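Local coordinates for putative cell adhesion protein (PDB 3LIU) that probably serves as a pilus subunit (fimbrillin) of the FimA/Mfa1 family and may take part in cell adhesion, at residues Asn357-Gly368 against Asn382-Trp392; Val203-Ser212 against Phe282-Glu291. All blocks are in the same frame, centred on the assembly; numbering follows the deposited sequence.

Contact 1. Residues Asn357-Gly368 against Asn382-Trp392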
loop_
_atom_site.group_PDB
_atom_site.type_symbol
_atom_site.label_atom_id
_atom_site.label_comp_id
_atom_site.label_asym_id
_atom_site.label_seq_id
_atom_site.Cartn_x
_atom_site.Cartn_y
_atom_site.Cartn_z
ATOM N N ASN A 357 -2.530 1.633 4.398
ATOM C CA ASN A 357 -3.842 1.350 4.974
ATOM C C ASN A 357 -4.846 2.506 4.839
ATOM O O ASN A 357 -5.702 2.690 5.695
ATOM C CB ASN A 357 -3.702 0.927 6.438
ATOM C CG ASN A 357 -4.885 0.077 6.902
ATOM O OD1 ASN A 357 -5.328 -0.824 6.202
ATOM N ND2 ASN A 357 -5.385 0.365 8.073
ATOM N N TYR A 358 -4.682 3.287 3.773
ATOM C CA TYR A 358 -5.625 4.310 3.355
ATOM C C TYR A 358 -6.104 4.010 1.970
ATOM O O TYR A 358 -5.397 3.416 1.175
ATOM C CB TYR A 358 -4.977 5.703 3.321
ATOM C CG TYR A 358 -4.637 6.276 4.677
ATOM C CD1 TYR A 358 -5.630 6.766 5.522
ATOM C CD2 TYR A 358 -3.329 6.306 5.122
ATOM C CE1 TYR A 358 -5.302 7.308 6.767
ATOM C CE2 TYR A 358 -3.000 6.800 6.367
ATOM C CZ TYR A 358 -3.987 7.324 7.175
ATOM O OH TYR A 358 -3.637 7.832 8.391
ATOM N N LYS A 359 -7.327 4.438 1.687
ATOM C CA LYS A 359 -7.897 4.364 0.374
ATOM C C LYS A 359 -7.853 5.778 -0.177
ATOM O O LYS A 359 -8.254 6.729 0.504
ATOM C CB LYS A 359 -9.334 3.920 0.429
ATOM C CG LYS A 359 -9.531 2.494 0.789
ATOM C CD LYS A 359 -10.844 2.027 0.214
ATOM C CE LYS A 359 -11.015 0.574 0.416
ATOM N NZ LYS A 359 -12.047 -0.007 -0.484
ATOM N N TYR A 360 -7.337 5.893 -1.393
ATOM C CA TYR A 360 -7.233 7.133 -2.128
ATOM C C TYR A 360 -8.283 7.103 -3.237
ATOM O O TYR A 360 -8.310 6.164 -4.070
ATOM C CB TYR A 360 -5.831 7.266 -2.719
ATOM C CG TYR A 360 -4.786 7.496 -1.699
ATOM C CD1 TYR A 360 -4.299 6.446 -0.931
ATOM C CD2 TYR A 360 -4.250 8.760 -1.488
ATOM C CE1 TYR A 360 -3.314 6.660 0.029
ATOM C CE2 TYR A 360 -3.274 8.975 -0.534
ATOM C CZ TYR A 360 -2.828 7.946 0.239
ATOM O OH TYR A 360 -1.861 8.187 1.196
ATOM N N GLU A 361 -9.192 8.073 -3.199
ATOM C CA GLU A 361 -10.257 8.204 -4.196
ATOM C C GLU A 361 -10.012 9.480 -4.961
ATOM O O GLU A 361 -10.112 10.581 -4.396
ATOM C CB GLU A 361 -11.623 8.255 -3.521
ATOM C CG GLU A 361 -11.943 7.043 -2.685
ATOM C CD GLU A 361 -12.185 5.799 -3.515
ATOM O OE1 GLU A 361 -12.434 5.929 -4.737
ATOM O OE2 GLU A 361 -12.126 4.693 -2.942
ATOM N N ILE A 362 -9.628 9.334 -6.243
ATOM C CA ILE A 362 -9.201 10.456 -7.107
ATOM C C ILE A 362 -10.321 10.813 -8.104
ATOM O O ILE A 362 -10.824 9.948 -8.817
ATOM C CB ILE A 362 -7.888 10.088 -7.862
ATOM C CG1 ILE A 362 -6.792 9.750 -6.826
ATOM C CG2 ILE A 362 -7.470 11.211 -8.829
ATOM C CD1 ILE A 362 -5.499 9.327 -7.370
ATOM N N SER A 363 -10.740 12.069 -8.098
ATOM C CA SER A 363 -11.718 12.576 -9.049
ATOM C C SER A 363 -11.055 13.628 -9.908
ATOM O O SER A 363 -10.543 14.632 -9.393
ATOM C CB SER A 363 -12.910 13.201 -8.309
ATOM O OG SER A 363 -13.510 12.222 -7.489
ATOM N N LEU A 364 -11.076 13.401 -11.215
ATOM C CA LEU A 364 -10.441 14.300 -12.162
ATOM C C LEU A 364 -11.423 15.207 -12.878
ATOM O O LEU A 364 -12.525 14.784 -13.235
ATOM C CB LEU A 364 -9.662 13.476 -13.187
ATOM C CG LEU A 364 -8.548 12.625 -12.608
ATOM C CD1 LEU A 364 -7.732 11.967 -13.782
ATOM C CD2 LEU A 364 -7.678 13.463 -11.683
ATOM N N THR A 365 -11.035 16.466 -13.063
ATOM C CA THR A 365 -11.799 17.386 -13.899
ATOM C C THR A 365 -10.879 17.706 -15.066
ATOM O O THR A 365 -9.839 18.345 -14.881
ATOM C CB THR A 365 -12.191 18.687 -13.177
ATOM O OG1 THR A 365 -13.035 18.376 -12.064
ATOM C CG2 THR A 365 -12.949 19.667 -14.126
ATOM N N ILE A 366 -11.241 17.237 -16.255
ATOM C CA ILE A 366 -10.430 17.469 -17.442
ATOM C C ILE A 366 -10.901 18.737 -18.133
ATOM O O ILE A 366 -12.081 18.868 -18.447
ATOM C CB ILE A 366 -10.509 16.235 -18.361
ATOM C CG1 ILE A 366 -9.791 15.074 -17.652
ATOM C CG2 ILE A 366 -9.908 16.546 -19.752
ATOM C CD1 ILE A 366 -10.235 13.806 -18.073
ATOM N N ILE A 367 -9.993 19.684 -18.353
ATOM C CA ILE A 367 -10.361 21.012 -18.855
ATOM C C ILE A 367 -9.684 21.409 -20.180
ATOM O O ILE A 367 -9.721 22.564 -20.589
ATOM C CB ILE A 367 -10.116 22.112 -17.770
ATOM C CG1 ILE A 367 -8.622 22.286 -17.486
ATOM C CG2 ILE A 367 -10.903 21.750 -16.461
ATOM C CD1 ILE A 367 -8.303 23.620 -16.793
ATOM N N GLY A 368 -9.092 20.441 -20.869
ATOM C CA GLY A 368 -8.385 20.717 -22.115
ATOM C C GLY A 368 -7.731 19.446 -22.589
ATOM O O GLY A 368 -7.852 18.408 -21.923
ATOM N N ASN A 382 -3.887 20.498 -18.106
ATOM C CA ASN A 382 -5.338 20.483 -18.439
ATOM C C ASN A 382 -6.177 19.514 -17.606
ATOM O O ASN A 382 -7.236 19.025 -18.049
ATOM C CB ASN A 382 -5.552 20.251 -19.942
ATOM C CG ASN A 382 -5.223 21.478 -20.756
ATOM O OD1 ASN A 382 -5.344 22.590 -20.260
ATOM N ND2 ASN A 382 -4.817 21.289 -21.997
ATOM N N VAL A 383 -5.729 19.292 -16.374
ATOM C CA VAL A 383 -6.429 18.434 -15.440
ATOM C C VAL A 383 -6.335 19.029 -14.045
ATOM O O VAL A 383 -5.341 19.608 -13.673
ATOM C CB VAL A 383 -5.911 16.982 -15.473
ATOM C CG1 VAL A 383 -4.423 16.888 -15.096
ATOM C CG2 VAL A 383 -6.785 16.082 -14.585
ATOM N N SER A 384 -7.434 18.946 -13.322
ATOM C CA SER A 384 -7.510 19.331 -11.923
ATOM C C SER A 384 -7.944 18.064 -11.164
ATOM O O SER A 384 -8.798 17.295 -11.665
ATOM C CB SER A 384 -8.538 20.449 -11.781
ATOM O OG SER A 384 -8.872 20.640 -10.439
ATOM N N ALA A 385 -7.303 17.792 -10.028
ATOM C CA ALA A 385 -7.585 16.596 -9.259
ATOM C C ALA A 385 -7.978 16.908 -7.824
ATOM O O ALA A 385 -7.412 17.767 -7.206
ATOM C CB ALA A 385 -6.369 15.657 -9.258
ATOM N N SER A 386 -8.954 16.164 -7.339
ATOM C CA SER A 386 -9.404 16.148 -5.988
ATOM C C SER A 386 -9.216 14.711 -5.480
ATOM O O SER A 386 -9.810 13.762 -6.035
ATOM C CB SER A 386 -10.885 16.482 -5.993
ATOM O OG SER A 386 -11.438 16.345 -4.712
ATOM N N VAL A 387 -8.415 14.577 -4.421
ATOM C CA VAL A 387 -8.058 13.296 -3.836
ATOM C C VAL A 387 -8.605 13.225 -2.403
ATOM O O VAL A 387 -8.194 13.995 -1.539
ATOM C CB VAL A 387 -6.530 13.099 -3.897
ATOM C CG1 VAL A 387 -6.086 11.739 -3.412
ATOM C CG2 VAL A 387 -6.029 13.328 -5.360
ATOM N N LYS A 388 -9.549 12.307 -2.169
ATOM C CA LYS A 388 -10.036 12.002 -0.830
ATOM C C LYS A 388 -9.269 10.846 -0.303
ATOM O O LYS A 388 -9.120 9.824 -0.992
ATOM C CB LYS A 388 -11.482 11.565 -0.825
ATOM C CG LYS A 388 -12.465 12.625 -1.191
ATOM C CD LYS A 388 -13.871 12.046 -1.079
ATOM C CE LYS A 388 -14.946 13.012 -1.585
ATOM N NZ LYS A 388 -16.267 12.314 -1.587
ATOM N N VAL A 389 -8.809 10.996 0.926
ATOM C CA VAL A 389 -8.197 9.933 1.667
ATOM C C VAL A 389 -9.110 9.526 2.825
ATOM O O VAL A 389 -9.554 10.373 3.600
ATOM C CB VAL A 389 -6.816 10.351 2.224
ATOM C CG1 VAL A 389 -6.277 9.260 3.136
ATOM C CG2 VAL A 389 -5.852 10.597 1.080
ATOM N N GLU A 390 -9.351 8.218 2.908
ATOM C CA GLU A 390 -10.193 7.563 3.899
ATOM C C GLU A 390 -9.373 6.456 4.540
ATOM O O GLU A 390 -8.712 5.705 3.811
ATOM C CB GLU A 390 -11.379 6.868 3.204
ATOM C CG GLU A 390 -12.019 7.619 2.029
ATOM C CD GLU A 390 -13.099 8.605 2.445
ATOM O OE1 GLU A 390 -13.405 8.716 3.660
ATOM O OE2 GLU A 390 -13.649 9.275 1.537
ATOM N N PRO A 391 -9.397 6.330 5.890
ATOM C CA PRO A 391 -8.826 5.104 6.466
ATOM C C PRO A 391 -9.555 3.871 5.951
ATOM O O PRO A 391 -10.730 3.928 5.630
ATOM C CB PRO A 391 -8.986 5.280 7.999
ATOM C CG PRO A 391 -9.864 6.438 8.198
ATOM C CD PRO A 391 -9.762 7.301 6.941
ATOM N N TRP A 392 -8.835 2.764 5.860
ATOM C CA TRP A 392 -9.277 1.644 5.045
ATOM C C TRP A 392 -10.056 0.592 5.851
ATOM O O TRP A 392 -9.441 -0.268 6.511
ATOM C CB TRP A 392 -8.042 1.002 4.400
ATOM C CG TRP A 392 -8.315 -0.034 3.395
ATOM C CD1 TRP A 392 -9.474 -0.736 3.208
ATOM C CD2 TRP A 392 -7.375 -0.562 2.468
ATOM N NE1 TRP A 392 -9.319 -1.634 2.193
ATOM C CE2 TRP A 392 -8.028 -1.564 1.737
ATOM C CE3 TRP A 392 -6.023 -0.299 2.204
ATOM C CZ2 TRP A 392 -7.389 -2.289 0.742
ATOM C CZ3 TRP A 392 -5.392 -1.018 1.232
ATOM C CH2 TRP A 392 -6.077 -2.001 0.497
HETATM O O HOH W 1 -7.912 -1.370 9.073
#
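Strands 358-366 and 383-391 pair as antiparallel neighbours, joined by backbone hydrogen bonds from Lys359-Glu390 to Thr365-Ser384; strand 358-366 in turn pairs in parallel with 172-185. The bonds are short and nearly straight, as in Glu361 N to Lys388 O at 2.8 Å (174°); a further bond joins Ile367 N to Asn382 O. On the face of Tyr360, Ile362, Leu364 and Ile366, with Val383, Val387 and Val389, the chains of Ile362, Leu364, Ile366 and Val383 pack on strands 308-319 and 326-336, and Tyr360 on Val337 and Phe352. Val389 and Tyr360 run alongside each other, pointing the same way, with Val389 CG2 3.4 Å from Tyr360 CE2, while Val387 CG1 meets the ring edge. Leu364 CD2 touches Ala385 CB at 3.5 Å. The other face is polar, with Ser363 and Thr365 beside Ser386 and Ser384. At the far end Lys359, extended beyond CG, crosses the Trp392 indole at about a right angle, its CE 3.6 Å from the five-membered ring centroid in a CH-pi contact; its NZ continues to a salt bridge with Glu281. Arg173 makes a cation-pi contact with Trp392 and bonds to Asn357 OD1. The apolar face turned to a second layer of strands suits a beta-sandwich, consistent with the transthyretin-like fold of fimbrillins.

Contact 2. Residues Val203-Ser212 against Phe282-Glu291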
loop_
_atom_site.group_PDB
_atom_site.type_symbol
_atom_site.label_atom_id
_atom_site.label_comp_id
_atom_site.label_asym_id
_atom_site.label_seq_id
_atom_site.Cartn_x
_atom_site.Cartn_y
_atom_site.Cartn_z
ATOM N N VAL A 203 -6.489 3.394 -17.242
ATOM C CA VAL A 203 -5.944 3.966 -16.036
ATOM C C VAL A 203 -4.707 3.168 -15.649
ATOM O O VAL A 203 -4.701 1.930 -15.755
ATOM C CB VAL A 203 -6.982 3.919 -14.892
ATOM C CG1 VAL A 203 -6.453 4.641 -13.659
ATOM C CG2 VAL A 203 -8.330 4.548 -15.347
ATOM N N PHE A 204 -3.633 3.838 -15.254
ATOM C CA PHE A 204 -2.464 3.105 -14.754
ATOM C C PHE A 204 -1.663 3.871 -13.719
ATOM O O PHE A 204 -1.839 5.084 -13.547
ATOM C CB PHE A 204 -1.577 2.546 -15.910
ATOM C CG PHE A 204 -0.685 3.568 -16.605
ATOM C CD1 PHE A 204 -1.203 4.449 -17.517
ATOM C CD2 PHE A 204 0.678 3.604 -16.351
ATOM C CE1 PHE A 204 -0.396 5.369 -18.179
ATOM C CE2 PHE A 204 1.514 4.521 -17.001
ATOM C CZ PHE A 204 0.977 5.393 -17.937
ATOM N N ILE A 205 -0.804 3.130 -13.015
ATOM C CA ILE A 205 0.005 3.693 -11.958
ATOM C C ILE A 205 1.474 3.652 -12.352
ATOM O O ILE A 205 1.911 2.664 -12.960
ATOM C CB ILE A 205 -0.161 2.882 -10.643
ATOM C CG1 ILE A 205 -1.622 2.822 -10.220
ATOM C CG2 ILE A 205 0.764 3.458 -9.514
ATOM C CD1 ILE A 205 -2.330 4.157 -10.009
ATOM N N ALA A 206 2.220 4.711 -12.034
ATOM C CA ALA A 206 3.683 4.766 -12.313
ATOM C C ALA A 206 4.411 5.111 -11.019
ATOM O O ALA A 206 3.843 5.744 -10.147
ATOM C CB ALA A 206 4.001 5.809 -13.415
ATOM N N SER A 207 5.678 4.727 -10.890
ATOM C CA SER A 207 6.431 4.957 -9.663
ATOM C C SER A 207 5.759 4.466 -8.388
ATOM O O SER A 207 5.803 5.137 -7.363
ATOM C CB SER A 207 6.826 6.437 -9.499
ATOM O OG SER A 207 7.607 6.848 -10.610
ATOM N N ALA A 208 5.201 3.254 -8.444
ATOM C CA ALA A 208 4.739 2.531 -7.253
ATOM C C ALA A 208 5.978 1.909 -6.626
ATOM O O ALA A 208 6.699 1.176 -7.311
ATOM C CB ALA A 208 3.728 1.414 -7.664
ATOM N N LYS A 209 6.264 2.211 -5.363
ATOM C CA LYS A 209 7.342 1.496 -4.688
ATOM C C LYS A 209 6.932 0.032 -4.593
ATOM O O LYS A 209 5.837 -0.300 -4.131
ATOM C CB LYS A 209 7.688 2.108 -3.350
ATOM C CG LYS A 209 8.533 3.359 -3.510
ATOM C CD LYS A 209 9.169 3.848 -2.255
ATOM C CE LYS A 209 10.107 5.043 -2.542
ATOM N NZ LYS A 209 10.722 5.623 -1.332
ATOM N N GLY A 210 7.794 -0.842 -5.101
ATOM C CA GLY A 210 7.465 -2.249 -5.152
ATOM C C GLY A 210 8.048 -3.037 -4.021
ATOM O O GLY A 210 7.913 -4.260 -3.984
ATOM N N VAL A 211 8.709 -2.331 -3.098
ATOM C CA VAL A 211 9.269 -2.929 -1.879
ATOM C C VAL A 211 8.857 -2.098 -0.664
ATOM O O VAL A 211 8.619 -0.885 -0.767
ATOM C CB VAL A 211 10.810 -3.029 -1.881
ATOM C CG1 VAL A 211 11.341 -4.039 -2.904
ATOM C CG2 VAL A 211 11.452 -1.619 -2.098
ATOM N N SER A 212 8.795 -2.773 0.484
ATOM C CA SER A 212 8.386 -2.183 1.783
ATOM C C SER A 212 8.975 -2.999 2.930
ATOM O O SER A 212 9.259 -4.193 2.788
ATOM C CB SER A 212 6.846 -2.157 1.924
ATOM O OG SER A 212 6.397 -1.732 3.231
ATOM N N PHE A 282 -6.078 -0.130 -7.063
ATOM C CA PHE A 282 -4.709 -0.555 -7.276
ATOM C C PHE A 282 -4.026 -0.548 -5.926
ATOM O O PHE A 282 -4.160 0.420 -5.186
ATOM C CB PHE A 282 -3.955 0.454 -8.183
ATOM C CG PHE A 282 -4.499 0.540 -9.599
ATOM C CD1 PHE A 282 -4.216 -0.449 -10.535
ATOM C CD2 PHE A 282 -5.323 1.583 -9.979
ATOM C CE1 PHE A 282 -4.724 -0.363 -11.867
ATOM C CE2 PHE A 282 -5.827 1.661 -11.284
ATOM C CZ PHE A 282 -5.511 0.686 -12.224
ATOM N N TYR A 283 -3.225 -1.578 -5.655
ATOM C CA TYR A 283 -2.515 -1.720 -4.420
ATOM C C TYR A 283 -1.039 -1.405 -4.613
ATOM O O TYR A 283 -0.387 -1.913 -5.540
ATOM C CB TYR A 283 -2.654 -3.147 -3.861
ATOM C CG TYR A 283 -4.050 -3.643 -3.638
ATOM C CD1 TYR A 283 -5.044 -2.797 -3.106
ATOM C CD2 TYR A 283 -4.399 -4.955 -3.944
ATOM C CE1 TYR A 283 -6.351 -3.243 -2.931
ATOM C CE2 TYR A 283 -5.686 -5.416 -3.727
ATOM C CZ TYR A 283 -6.650 -4.564 -3.210
ATOM O OH TYR A 283 -7.939 -5.008 -3.019
ATOM N N VAL A 284 -0.511 -0.594 -3.694
ATOM C CA VAL A 284 0.852 -0.099 -3.810
ATOM C C VAL A 284 1.412 -0.056 -2.398
ATOM O O VAL A 284 0.639 -0.076 -1.418
ATOM C CB VAL A 284 0.916 1.347 -4.464
ATOM C CG1 VAL A 284 0.406 1.349 -5.874
ATOM C CG2 VAL A 284 0.142 2.368 -3.640
ATOM N N TYR A 285 2.733 0.013 -2.276
ATOM C CA TYR A 285 3.360 0.230 -0.965
ATOM C C TYR A 285 3.534 1.746 -0.737
ATOM O O TYR A 285 3.297 2.580 -1.646
ATOM C CB TYR A 285 4.711 -0.512 -0.838
ATOM C CG TYR A 285 4.661 -2.042 -0.782
ATOM C CD1 TYR A 285 3.676 -2.712 -0.069
ATOM C CD2 TYR A 285 5.641 -2.809 -1.404
ATOM C CE1 TYR A 285 3.640 -4.078 0.008
ATOM C CE2 TYR A 285 5.617 -4.226 -1.318
ATOM C CZ TYR A 285 4.622 -4.834 -0.632
ATOM O OH TYR A 285 4.514 -6.198 -0.549
ATOM N N GLU A 286 4.007 2.095 0.454
ATOM C CA GLU A 286 4.223 3.501 0.778
ATOM C C GLU A 286 5.254 4.121 -0.133
ATOM O O GLU A 286 6.250 3.496 -0.512
ATOM C CB GLU A 286 4.670 3.703 2.233
ATOM C CG GLU A 286 3.657 3.230 3.268
ATOM C CD GLU A 286 3.913 3.785 4.666
ATOM O OE1 GLU A 286 5.094 3.817 5.083
ATOM O OE2 GLU A 286 2.914 4.115 5.368
ATOM N N ASN A 287 4.969 5.356 -0.499
ATOM C CA ASN A 287 5.891 6.229 -1.174
ATOM C C ASN A 287 5.564 7.695 -0.833
ATOM O O ASN A 287 4.528 8.235 -1.253
ATOM C CB ASN A 287 5.828 6.023 -2.675
ATOM C CG ASN A 287 6.867 6.864 -3.414
ATOM O OD1 ASN A 287 7.645 7.562 -2.780
ATOM N ND2 ASN A 287 6.843 6.840 -4.750
ATOM N N THR A 288 6.398 8.282 -0.005
ATOM C CA THR A 288 6.318 9.697 0.336
ATOM C C THR A 288 7.541 10.414 -0.137
ATOM O O THR A 288 7.511 11.619 -0.338
ATOM C CB THR A 288 6.160 9.933 1.859
ATOM O OG1 THR A 288 7.357 9.547 2.540
ATOM C CG2 THR A 288 4.969 9.114 2.378
ATOM N N LYS A 289 8.641 9.692 -0.317
ATOM C CA LYS A 289 9.889 10.358 -0.715
ATOM C C LYS A 289 10.104 10.479 -2.222
ATOM O O LYS A 289 10.738 11.419 -2.662
ATOM C CB LYS A 289 11.093 9.713 -0.029
ATOM C CG LYS A 289 11.045 9.975 1.491
ATOM C CD LYS A 289 12.056 9.160 2.240
ATOM C CE LYS A 289 11.927 9.316 3.771
ATOM N NZ LYS A 289 13.209 8.837 4.416
ATOM N N GLY A 290 9.598 9.541 -3.012
ATOM C CA GLY A 290 9.707 9.633 -4.479
ATOM C C GLY A 290 11.129 9.850 -4.982
ATOM O O GLY A 290 11.346 10.637 -5.879
ATOM N N GLU A 291 12.101 9.156 -4.400
ATOM C CA GLU A 291 13.508 9.419 -4.761
ATOM C C GLU A 291 13.828 9.093 -6.213
ATOM O O GLU A 291 13.322 8.116 -6.774
ATOM C CB GLU A 291 14.494 8.677 -3.860
ATOM C CG GLU A 291 14.352 8.947 -2.390
ATOM C CD GLU A 291 13.476 7.873 -1.716
ATOM O OE1 GLU A 291 12.440 7.498 -2.293
ATOM O OE2 GLU A 291 13.874 7.368 -0.651
HETATM O O HOH W 2 3.836 3.425 -4.127
HETATM O O HOH W 3 8.084 1.502 0.525
HETATM O O HOH W 4 4.206 -0.149 2.390
#
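Lys209 NZ and Glu291 OE1 form a salt bridge of 2.7 Å that uses the syn lone pair of the carboxylate, and Asn287 ND2 donates to Ser207 O at 3.3 Å. Both bind a turn held by an Asx motif, in which Asn287 OD1 accepts from Gly290 N (2.8 Å), to strand 193-213 at and just after its break at Ser207. Two acidic side chains and a carbonyl grip the ammonium, since Glu224 makes a second salt bridge and Lys225 O accepts a hydrogen bond. Such a surrounding would be expected to favour the charged lysine. Straight beyond CG, the Lys209 chain passes the carbonyl of Glu286 and crosses the Asn287 side chain at about a right angle. The amide CG turns away from its own backbone N (chi1 -176°), which brings ND2 nearly along the Ser207 C=O axis with the oxygen close to the amide plane. Three waters bridge the segments, two between backbone atoms and one from Glu286 N to Ser212 OG. Farther out the contact is apolar. Ile205 and Phe282 point oppositely, Ile205 CG1 lying over one face of the ring, and Val203 CG1 touches Phe282 CE2. Ala208 CB meets Val284 CG1. Tyr285, whose OH bonds to Glu119, turns one ring face to Ser212, and Ser212 CB lies 3.7 Å from the ring centroid.

Overall arrangement
From the N terminus, strand 193-213 supplies the first half of contact 2, and about 70 residues, mostly coil with a few short strands, intervene before 282-291 returns to close that loop. Strands 308-319 and 326-336 and a short two-stranded sheet (340-343, 347-350) follow before contact 1 opens, at 357-368; its thirteen-residue connection without regular structure is closed by 382-392. The two contacts therefore stand in series, neither nested nor crossing, with centres about 16 Å apart. Strand 172-185 joins them, pairing with both 282-284 and 358-366, and Trp392 packs directly on Tyr283. Strand 308-319 is shared too: it pairs with 193-213 and lies against the apolar face of contact 1.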